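Local coordinates for protein transcription factor GAMBIF1 (Anopheles gambiae, PDB 1BVO) that binds DNA through the Rel-homology specificity domain that makes up this chain, and probably activates RNA polymerase II transcription in immunity and development, at residues Lys106-Arg117 against Phe129-Leu140. Residues are numbered along the deposited sequence; the frame is centred on the assembly and turned at random.
Sequences KKKDVEEALRLR and FGHAKEPGSIDL. With nucleotides of chain B; nucleotides of chain A.
Leu-114 and Val-110, one turn apart on helix 107-120, pack against the irregular loop 129-140. The leucine CD1 methyl lies over one face of the His-131 imidazole, a CH-pi contact with 3.8 Å from CD1 to the ring centroid and 24° off the normal. The same methyl reaches Ile-138 CD1 and the Ala-132 CB. Val-110 divides its two branches: CG1, anti to the backbone N (chi1 171°), meets Ile-138 CD1 at 3.8 Å, whereas CG2 meets Leu-140 CD1 at 4.0 Å. Leu-140 CD1 also touches Lys-107 CG (3.8 Å), extending the apolar seam as far as Lys-107. Toward Arg-117, the Phe-129 ring meets the aliphatic part of that side chain, CE2 lying 3.8 Å from Arg-117 CB; the guanidinium is turned away to the carbonyl of His-69. Helix 107-120 and loop 129-140 belong to the long connection between strands 101-103 and 142-152 of the Rel homology beta-sandwich, at its DNA-binding end. The buried His-131 NE2 is hydrogen-bonded to the Pro-68 carbonyl, which helps to hold the ring with one face against the Leu-114 CD1 methyl. The backbone N of Lys-107 donates to a phosphate OP1 modelled as either DA9 of chain B (2.7 Å) or DT9 of chain A, probably alternative DNA placements; the extended Lys-106 chain carries NZ to OP1 of DT10 of chain A, 2.7 Å away.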
ATOM      1  N   LYS C 106       1.268  -7.183   6.324  1.00 60.35           N
ATOM      2  CA  LYS C 106       1.417  -5.739   6.520  1.00 66.90           C
ATOM      3  C   LYS C 106       0.300  -5.280   7.484  1.00 69.73           C
ATOM      4  O   LYS C 106      -0.751  -5.934   7.563  1.00 70.94           O
ATOM      5  CB  LYS C 106       1.322  -5.031   5.162  1.00 67.22           C
ATOM      6  CG  LYS C 106       0.111  -5.409   4.332  1.00 69.54           C
ATOM      7  CD  LYS C 106       0.030  -4.608   3.033  1.00 76.30           C
ATOM      8  CE  LYS C 106      -1.368  -4.765   2.400  1.00 75.39           C
ATOM      9  NZ  LYS C 106      -1.663  -3.717   1.380  1.00 72.33           N
ATOM     10  N   LYS C 107       0.504  -4.150   8.175  1.00 71.45           N
ATOM     11  CA  LYS C 107      -0.465  -3.636   9.161  1.00 66.56           C
ATOM     12  C   LYS C 107      -1.949  -3.775   8.812  1.00 62.44           C
ATOM     13  O   LYS C 107      -2.712  -4.363   9.581  1.00 54.25           O
ATOM     14  CB  LYS C 107      -0.147  -2.185   9.583  1.00 68.86           C
ATOM     15  CG  LYS C 107       1.060  -2.054  10.561  1.00 76.24           C
ATOM     16  CD  LYS C 107       1.322  -0.613  11.080  1.00 83.58           C
ATOM     17  CE  LYS C 107       2.738  -0.461  11.687  1.00 90.06           C
ATOM     18  NZ  LYS C 107       3.895  -0.642  10.710  1.00 88.96           N
ATOM     19  N   LYS C 108      -2.348  -3.293   7.639  1.00 61.05           N
ATOM     20  CA  LYS C 108      -3.751  -3.388   7.219  1.00 66.46           C
ATOM     21  C   LYS C 108      -4.277  -4.814   7.385  1.00 65.86           C
ATOM     22  O   LYS C 108      -5.401  -5.022   7.872  1.00 69.14           O
ATOM     23  CB  LYS C 108      -3.954  -2.913   5.759  1.00 69.56           C
ATOM     24  CG  LYS C 108      -2.783  -2.145   5.125  1.00 81.35           C
ATOM     25  CD  LYS C 108      -3.255  -0.883   4.401  1.00 83.37           C
ATOM     26  CE  LYS C 108      -2.716   0.369   5.105  1.00 87.15           C
ATOM     27  NZ  LYS C 108      -3.497   1.622   4.856  1.00 84.71           N
ATOM     28  N   ASP C 109      -3.424  -5.794   7.109  1.00 62.58           N
ATOM     29  CA  ASP C 109      -3.841  -7.184   7.189  1.00 55.36           C
ATOM     30  C   ASP C 109      -3.645  -7.919   8.509  1.00 53.18           C
ATOM     31  O   ASP C 109      -4.211  -8.997   8.692  1.00 47.81           O
ATOM     32  CB  ASP C 109      -3.183  -7.993   6.071  1.00 58.11           C
ATOM     33  CG  ASP C 109      -3.244  -7.303   4.716  1.00 63.42           C
ATOM     34  OD1 ASP C 109      -4.176  -6.495   4.488  1.00 58.43           O
ATOM     35  OD2 ASP C 109      -2.335  -7.536   3.887  1.00 68.23           O
ATOM     36  N   VAL C 110      -2.885  -7.360   9.446  1.00 48.68           N
ATOM     37  CA  VAL C 110      -2.676  -8.059  10.719  1.00 44.61           C
ATOM     38  C   VAL C 110      -3.925  -8.709  11.285  1.00 49.40           C
ATOM     39  O   VAL C 110      -3.893  -9.891  11.625  1.00 54.04           O
ATOM     40  CB  VAL C 110      -2.106  -7.161  11.843  1.00 43.41           C
ATOM     41  CG1 VAL C 110      -2.148  -7.909  13.170  1.00 33.11           C
ATOM     42  CG2 VAL C 110      -0.668  -6.768  11.541  1.00 41.26           C
ATOM     43  N   GLU C 111      -5.024  -7.959  11.356  1.00 55.06           N
ATOM     44  CA  GLU C 111      -6.254  -8.500  11.935  1.00 59.99           C
ATOM     45  C   GLU C 111      -6.815  -9.758  11.243  1.00 57.82           C
ATOM     46  O   GLU C 111      -6.874 -10.820  11.861  1.00 51.40           O
ATOM     47  CB  GLU C 111      -7.338  -7.412  12.100  1.00 73.30           C
ATOM     48  CG  GLU C 111      -8.600  -7.889  12.864  1.00 91.12           C
ATOM     49  CD  GLU C 111      -8.909  -7.102  14.147  1.00100.00           C
ATOM     50  OE1 GLU C 111      -8.367  -5.984  14.344  1.00100.00           O
ATOM     51  OE2 GLU C 111      -9.727  -7.603  14.964  1.00100.00           O
ATOM     52  N   GLU C 112      -7.147  -9.657   9.955  1.00 60.48           N
ATOM     53  CA  GLU C 112      -7.691 -10.771   9.159  1.00 62.81           C
ATOM     54  C   GLU C 112      -6.761 -11.986   9.276  1.00 61.78           C
ATOM     55  O   GLU C 112      -7.217 -13.131   9.367  1.00 57.15           O
ATOM     56  CB  GLU C 112      -7.849 -10.330   7.682  1.00 70.99           C
ATOM     57  CG  GLU C 112      -7.989 -11.439   6.631  1.00 87.39           C
ATOM     58  CD  GLU C 112      -7.057 -11.224   5.421  1.00 97.43           C
ATOM     59  OE1 GLU C 112      -7.394 -10.408   4.520  1.00 95.38           O
ATOM     60  OE2 GLU C 112      -5.986 -11.882   5.373  1.00100.00           O
ATOM     61  N   ALA C 113      -5.459 -11.718   9.341  1.00 60.52           N
ATOM     62  CA  ALA C 113      -4.449 -12.761   9.461  1.00 58.99           C
ATOM     63  C   ALA C 113      -4.625 -13.497  10.781  1.00 58.55           C
ATOM     64  O   ALA C 113      -4.834 -14.717  10.800  1.00 56.96           O
ATOM     65  CB  ALA C 113      -3.061 -12.161   9.372  1.00 62.72           C
ATOM     66  N   LEU C 114      -4.540 -12.757  11.882  1.00 55.01           N
ATOM     67  CA  LEU C 114      -4.711 -13.338  13.206  1.00 55.46           C
ATOM     68  C   LEU C 114      -6.086 -13.970  13.302  1.00 57.98           C
ATOM     69  O   LEU C 114      -6.292 -14.927  14.044  1.00 56.95           O
ATOM     70  CB  LEU C 114      -4.559 -12.272  14.279  1.00 50.64           C
ATOM     71  CG  LEU C 114      -3.108 -11.844  14.480  1.00 50.16           C
ATOM     72  CD1 LEU C 114      -3.044 -10.730  15.501  1.00 51.76           C
ATOM     73  CD2 LEU C 114      -2.289 -13.045  14.927  1.00 51.54           C
ATOM     74  N   ARG C 115      -7.017 -13.429  12.523  1.00 62.31           N
ATOM     75  CA  ARG C 115      -8.378 -13.941  12.473  1.00 66.88           C
ATOM     76  C   ARG C 115      -8.214 -15.393  12.016  1.00 64.72           C
ATOM     77  O   ARG C 115      -8.601 -16.316  12.727  1.00 64.75           O
ATOM     78  CB  ARG C 115      -9.204 -13.138  11.453  1.00 73.10           C
ATOM     79  CG  ARG C 115     -10.720 -13.374  11.478  1.00 74.84           C
ATOM     80  CD  ARG C 115     -11.342 -13.194  10.096  1.00 72.59           C
ATOM     81  NE  ARG C 115     -11.653 -14.474   9.448  1.00 78.88           N
ATOM     82  CZ  ARG C 115     -11.203 -14.861   8.251  1.00 82.38           C
ATOM     83  NH1 ARG C 115     -10.400 -14.063   7.542  1.00 78.08           N
ATOM     84  NH2 ARG C 115     -11.543 -16.066   7.774  1.00 78.54           N
ATOM     85  N   LEU C 116      -7.519 -15.578  10.894  1.00 66.11           N
ATOM     86  CA  LEU C 116      -7.272 -16.906  10.328  1.00 67.82           C
ATOM     87  C   LEU C 116      -6.460 -17.855  11.213  1.00 64.93           C
ATOM     88  O   LEU C 116      -6.788 -19.039  11.298  1.00 65.25           O
ATOM     89  CB  LEU C 116      -6.637 -16.792   8.930  1.00 72.93           C
ATOM     90  CG  LEU C 116      -7.557 -16.319   7.797  1.00 76.67           C
ATOM     91  CD1 LEU C 116      -6.749 -15.884   6.581  1.00 76.78           C
ATOM     92  CD2 LEU C 116      -8.530 -17.430   7.427  1.00 73.89           C
ATOM     93  N   ARG C 117      -5.411 -17.359  11.870  1.00 61.13           N
ATOM     94  CA  ARG C 117      -4.603 -18.216  12.742  1.00 55.46           C
ATOM     95  C   ARG C 117      -5.557 -18.854  13.765  1.00 54.10           C
ATOM     96  O   ARG C 117      -5.428 -20.033  14.074  1.00 52.85           O
ATOM     97  CB  ARG C 117      -3.492 -17.402  13.431  1.00 53.70           C
ATOM     98  CG  ARG C 117      -2.416 -18.234  14.184  1.00 56.84           C
ATOM     99  CD  ARG C 117      -1.485 -19.018  13.248  1.00 49.76           C
ATOM    100  NE  ARG C 117      -0.983 -18.196  12.136  1.00 43.90           N
ATOM    101  CZ  ARG C 117      -0.023 -17.277  12.234  1.00 45.04           C
ATOM    102  NH1 ARG C 117       0.567 -17.056  13.408  1.00 42.43           N
ATOM    103  NH2 ARG C 117       0.292 -16.541  11.160  1.00 44.41           N
ATOM    104  N   PHE C 129      -6.702 -14.460  21.014  1.00 57.99           N
ATOM    105  CA  PHE C 129      -6.367 -13.434  20.047  1.00 62.28           C
ATOM    106  C   PHE C 129      -6.710 -12.020  20.452  1.00 64.36           C
ATOM    107  O   PHE C 129      -7.098 -11.193  19.622  1.00 63.36           O
ATOM    108  CB  PHE C 129      -6.894 -13.823  18.671  1.00 65.72           C
ATOM    109  CG  PHE C 129      -6.254 -15.064  18.157  1.00 73.58           C
ATOM    110  CD1 PHE C 129      -6.544 -16.289  18.748  1.00 76.62           C
ATOM    111  CD2 PHE C 129      -5.264 -15.001  17.190  1.00 69.76           C
ATOM    112  CE1 PHE C 129      -5.846 -17.428  18.397  1.00 74.06           C
ATOM    113  CE2 PHE C 129      -4.562 -16.136  16.831  1.00 75.70           C
ATOM    114  CZ  PHE C 129      -4.852 -17.351  17.435  1.00 73.28           C
ATOM    115  N   GLY C 130      -6.425 -11.724  21.719  1.00 67.33           N
ATOM    116  CA  GLY C 130      -6.697 -10.404  22.256  1.00 70.99           C
ATOM    117  C   GLY C 130      -5.940  -9.360  21.467  1.00 71.56           C
ATOM    118  O   GLY C 130      -6.493  -8.330  21.065  1.00 73.62           O
ATOM    119  N   HIS C 131      -4.697  -9.696  21.144  1.00 70.39           N
ATOM    120  CA  HIS C 131      -3.821  -8.813  20.407  1.00 66.32           C
ATOM    121  C   HIS C 131      -4.308  -8.418  18.999  1.00 64.20           C
ATOM    122  O   HIS C 131      -3.775  -7.488  18.406  1.00 58.22           O
ATOM    123  CB  HIS C 131      -2.412  -9.406  20.396  1.00 70.09           C
ATOM    124  CG  HIS C 131      -2.288 -10.706  19.662  1.00 73.69           C
ATOM    125  ND1 HIS C 131      -3.249 -11.702  19.734  1.00 70.27           N
ATOM    126  CD2 HIS C 131      -1.361 -11.134  18.780  1.00 69.67           C
ATOM    127  CE1 HIS C 131      -2.914 -12.679  18.910  1.00 71.45           C
ATOM    128  NE2 HIS C 131      -1.777 -12.362  18.318  1.00 69.55           N
ATOM    129  N   ALA C 132      -5.343  -9.089  18.490  1.00 65.54           N
ATOM    130  CA  ALA C 132      -5.876  -8.759  17.164  1.00 69.09           C
ATOM    131  C   ALA C 132      -6.578  -7.393  17.154  1.00 75.16           C
ATOM    132  O   ALA C 132      -6.580  -6.718  16.138  1.00 74.14           O
ATOM    133  CB  ALA C 132      -6.819  -9.860  16.671  1.00 62.63           C
ATOM    134  N   LYS C 133      -7.119  -6.982  18.305  1.00 81.73           N
ATOM    135  CA  LYS C 133      -7.810  -5.694  18.473  1.00 83.49           C
ATOM    136  C   LYS C 133      -6.794  -4.531  18.495  1.00 84.30           C
ATOM    137  O   LYS C 133      -7.048  -3.456  17.943  1.00 82.97           O
ATOM    138  CB  LYS C 133      -8.609  -5.684  19.797  1.00 89.58           C
ATOM    139  CG  LYS C 133      -9.676  -6.793  19.977  1.00 94.22           C
ATOM    140  CD  LYS C 133     -10.370  -6.690  21.352  1.00 98.30           C
ATOM    141  CE  LYS C 133     -10.186  -7.947  22.207  1.00 97.22           C
ATOM    142  NZ  LYS C 133     -11.194  -9.007  21.914  1.00 97.54           N
ATOM    143  N   GLU C 134      -5.664  -4.758  19.160  1.00 84.72           N
ATOM    144  CA  GLU C 134      -4.563  -3.799  19.307  1.00 87.31           C
ATOM    145  C   GLU C 134      -3.493  -4.268  18.309  1.00 87.84           C
ATOM    146  O   GLU C 134      -2.517  -4.897  18.699  1.00 88.00           O
ATOM    147  CB  GLU C 134      -4.022  -3.938  20.738  1.00 88.02           C
ATOM    148  CG  GLU C 134      -3.825  -2.653  21.520  1.00 97.23           C
ATOM    149  CD  GLU C 134      -3.514  -2.926  22.993  1.00100.00           C
ATOM    150  OE1 GLU C 134      -2.325  -3.167  23.326  1.00100.00           O
ATOM    151  OE2 GLU C 134      -4.464  -2.906  23.816  1.00100.00           O
ATOM    152  N   PRO C 135      -3.608  -3.890  17.024  1.00 87.83           N
ATOM    153  CA  PRO C 135      -2.633  -4.327  16.013  1.00 85.05           C
ATOM    154  C   PRO C 135      -1.245  -3.670  15.957  1.00 81.57           C
ATOM    155  O   PRO C 135      -0.299  -4.269  15.444  1.00 81.83           O
ATOM    156  CB  PRO C 135      -3.385  -4.132  14.687  1.00 85.82           C
ATOM    157  CG  PRO C 135      -4.801  -3.685  15.108  1.00 86.18           C
ATOM    158  CD  PRO C 135      -4.592  -2.993  16.409  1.00 86.56           C
ATOM    159  N   GLY C 136      -1.131  -2.432  16.431  1.00 79.60           N
ATOM    160  CA  GLY C 136       0.143  -1.730  16.400  1.00 72.30           C
ATOM    161  C   GLY C 136       1.094  -2.199  17.483  1.00 69.98           C
ATOM    162  O   GLY C 136       2.293  -1.943  17.427  1.00 71.16           O
ATOM    163  N   SER C 137       0.552  -2.889  18.481  1.00 65.07           N
ATOM    164  CA  SER C 137       1.354  -3.396  19.586  1.00 63.83           C
ATOM    165  C   SER C 137       2.292  -4.521  19.146  1.00 63.12           C
ATOM    166  O   SER C 137       3.284  -4.812  19.819  1.00 71.22           O
ATOM    167  CB  SER C 137       0.419  -3.931  20.650  1.00 65.12           C
ATOM    168  OG  SER C 137      -0.598  -4.674  20.024  1.00 66.32           O
ATOM    169  N   ILE C 138       1.951  -5.163  18.031  1.00 60.33           N
ATOM    170  CA  ILE C 138       2.744  -6.260  17.498  1.00 49.48           C
ATOM    171  C   ILE C 138       3.907  -5.772  16.656  1.00 44.40           C
ATOM    172  O   ILE C 138       3.696  -5.073  15.654  1.00 44.11           O
ATOM    173  CB  ILE C 138       1.869  -7.166  16.637  1.00 45.20           C
ATOM    174  CG1 ILE C 138       0.621  -7.545  17.424  1.00 35.98           C
ATOM    175  CG2 ILE C 138       2.643  -8.401  16.193  1.00 41.47           C
ATOM    176  CD1 ILE C 138      -0.439  -8.199  16.594  1.00 42.04           C
ATOM    177  N   ASP C 139       5.121  -6.166  17.018  1.00 37.33           N
ATOM    178  CA  ASP C 139       6.282  -5.757  16.254  1.00 39.18           C
ATOM    179  C   ASP C 139       6.405  -6.583  14.971  1.00 45.96           C
ATOM    180  O   ASP C 139       6.771  -7.769  14.991  1.00 49.24           O
ATOM    181  CB  ASP C 139       7.535  -5.904  17.090  1.00 33.38           C
ATOM    182  CG  ASP C 139       8.800  -5.489  16.335  1.00 38.18           C
ATOM    183  OD1 ASP C 139       8.698  -4.978  15.186  1.00 37.61           O
ATOM    184  OD2 ASP C 139       9.898  -5.665  16.891  1.00 39.89           O
ATOM    185  N   LEU C 140       6.139  -5.944  13.836  1.00 47.63           N
ATOM    186  CA  LEU C 140       6.207  -6.624  12.550  1.00 46.00           C
ATOM    187  C   LEU C 140       7.613  -6.785  11.971  1.00 51.47           C
ATOM    188  O   LEU C 140       7.765  -7.064  10.774  1.00 56.55           O
ATOM    189  CB  LEU C 140       5.302  -5.933  11.535  1.00 38.05           C
ATOM    190  CG  LEU C 140       3.834  -5.901  11.955  1.00 34.90           C
ATOM    191  CD1 LEU C 140       3.007  -5.291  10.857  1.00 30.61           C
ATOM    192  CD2 LEU C 140       3.350  -7.306  12.281  1.00 32.09           C
TER
ATOM    193  P    DA B   9       3.675  -2.582   6.367  0.50 45.82           P
ATOM    194  OP1  DA B   9       2.256  -2.593   6.813  0.50 28.64           O
ATOM    195  OP2  DA B   9       4.634  -3.560   6.937  0.50 40.29           O
ATOM    196  O5'  DA B   9       3.698  -2.549   4.787  0.50 36.02           O
ATOM    197  C5'  DA B   9       2.806  -1.663   4.141  0.50 29.25           C
ATOM    198  C4'  DA B   9       3.132  -1.567   2.669  0.50 31.38           C
ATOM    199  O4'  DA B   9       4.424  -0.958   2.497  0.50 44.16           O
ATOM    200  C3'  DA B   9       3.145  -2.881   1.901  0.50 31.27           C
ATOM    201  O3'  DA B   9       2.162  -2.754   0.865  0.50 46.04           O
ATOM    202  C2'  DA B   9       4.580  -2.993   1.382  0.50 39.16           C
ATOM    203  C1'  DA B   9       5.119  -1.569   1.427  0.50 32.89           C
ATOM    204  N9   DA B   9       6.544  -1.433   1.727  0.50 30.07           N
ATOM    205  C8   DA B   9       7.235  -2.005   2.768  0.50 34.99           C
ATOM    206  N7   DA B   9       8.507  -1.671   2.805  0.50 29.19           N
ATOM    207  C5   DA B   9       8.654  -0.831   1.707  0.50 17.20           C
ATOM    208  C6   DA B   9       9.768  -0.148   1.191  0.50 31.77           C
ATOM    209  N6   DA B   9      10.984  -0.219   1.734  0.50 31.85           N
ATOM    210  N1   DA B   9       9.587   0.602   0.100  0.50 32.61           N
ATOM    211  C2   DA B   9       8.356   0.654  -0.451  0.50 37.32           C
ATOM    212  N3   DA B   9       7.245   0.052  -0.062  0.50 31.71           N
ATOM    213  C4   DA B   9       7.455  -0.679   1.032  0.50 23.34           C
TER
ATOM    214  P    DT A   9       3.759  -2.491   6.324  0.50 38.77           P
ATOM    215  OP1  DT A   9       2.376  -2.552   6.844  0.50 25.72           O
ATOM    216  OP2  DT A   9       4.764  -3.453   6.823  0.50 43.51           O
ATOM    217  O5'  DT A   9       3.663  -2.538   4.742  0.50 40.06           O
ATOM    218  C5'  DT A   9       2.905  -1.544   4.078  0.50 30.18           C
ATOM    219  C4'  DT A   9       3.251  -1.478   2.615  0.50 31.54           C
ATOM    220  O4'  DT A   9       4.549  -0.868   2.399  0.50 50.17           O
ATOM    221  C3'  DT A   9       3.253  -2.803   1.860  0.50 30.52           C
ATOM    222  O3'  DT A   9       2.274  -2.681   0.833  0.50 47.13           O
ATOM    223  C2'  DT A   9       4.684  -2.915   1.327  0.50 42.35           C
ATOM    224  C1'  DT A   9       5.147  -1.467   1.268  0.50 33.95           C
ATOM    225  N1   DT A   9       6.617  -1.182   1.322  0.50 29.09           N
ATOM    226  C2   DT A   9       7.183  -0.371   0.336  0.50 39.34           C
ATOM    227  O2   DT A   9       6.563   0.064  -0.618  0.50 55.80           O
ATOM    228  N3   DT A   9       8.515  -0.102   0.501  0.50 21.90           N
ATOM    229  C4   DT A   9       9.335  -0.560   1.503  0.50 31.61           C
ATOM    230  O4   DT A   9      10.523  -0.203   1.532  0.50 34.39           O
ATOM    231  C5   DT A   9       8.699  -1.441   2.464  0.50 22.57           C
ATOM    232  C7   DT A   9       9.531  -2.045   3.555  0.50 28.62           C
ATOM    233  C6   DT A   9       7.389  -1.692   2.330  0.50 13.23           C
ATOM    234  P    DT A  10       1.921  -3.931  -0.104  0.50 53.11           P
ATOM    235  OP1  DT A  10       0.443  -4.011  -0.208  0.50 47.27           O
ATOM    236  OP2  DT A  10       2.683  -5.124   0.336  0.50 54.53           O
ATOM    237  O5'  DT A  10       2.477  -3.430  -1.496  0.50 43.16           O
ATOM    238  C5'  DT A  10       3.740  -2.798  -1.531  0.50 46.41           C
ATOM    239  C4'  DT A  10       3.945  -2.123  -2.854  0.50 49.29           C
ATOM    240  O4'  DT A  10       5.214  -1.449  -2.782  0.50 57.03           O
ATOM    241  C3'  DT A  10       4.038  -3.078  -4.043  0.50 46.27           C
ATOM    242  O3'  DT A  10       3.348  -2.495  -5.150  0.50 53.94           O
ATOM    243  C2'  DT A  10       5.536  -3.292  -4.236  0.50 51.31           C
ATOM    244  C1'  DT A  10       6.190  -2.074  -3.603  0.50 40.54           C
ATOM    245  N1   DT A  10       7.331  -2.403  -2.731  0.50 38.51           N
ATOM    246  C2   DT A  10       8.530  -1.726  -2.901  0.50 43.45           C
ATOM    247  O2   DT A  10       8.701  -0.879  -3.766  0.50 43.08           O
ATOM    248  N3   DT A  10       9.525  -2.082  -2.015  0.50 22.75           N
ATOM    249  C4   DT A  10       9.446  -3.029  -1.009  0.50 38.42           C
ATOM    250  O4   DT A  10      10.425  -3.237  -0.282  0.50 35.86           O
ATOM    251  C5   DT A  10       8.167  -3.709  -0.903  0.50 25.86           C
ATOM    252  C7   DT A  10       7.996  -4.757   0.146  0.50 35.26           C
ATOM    253  C6   DT A  10       7.188  -3.368  -1.755  0.50 24.34           C
TER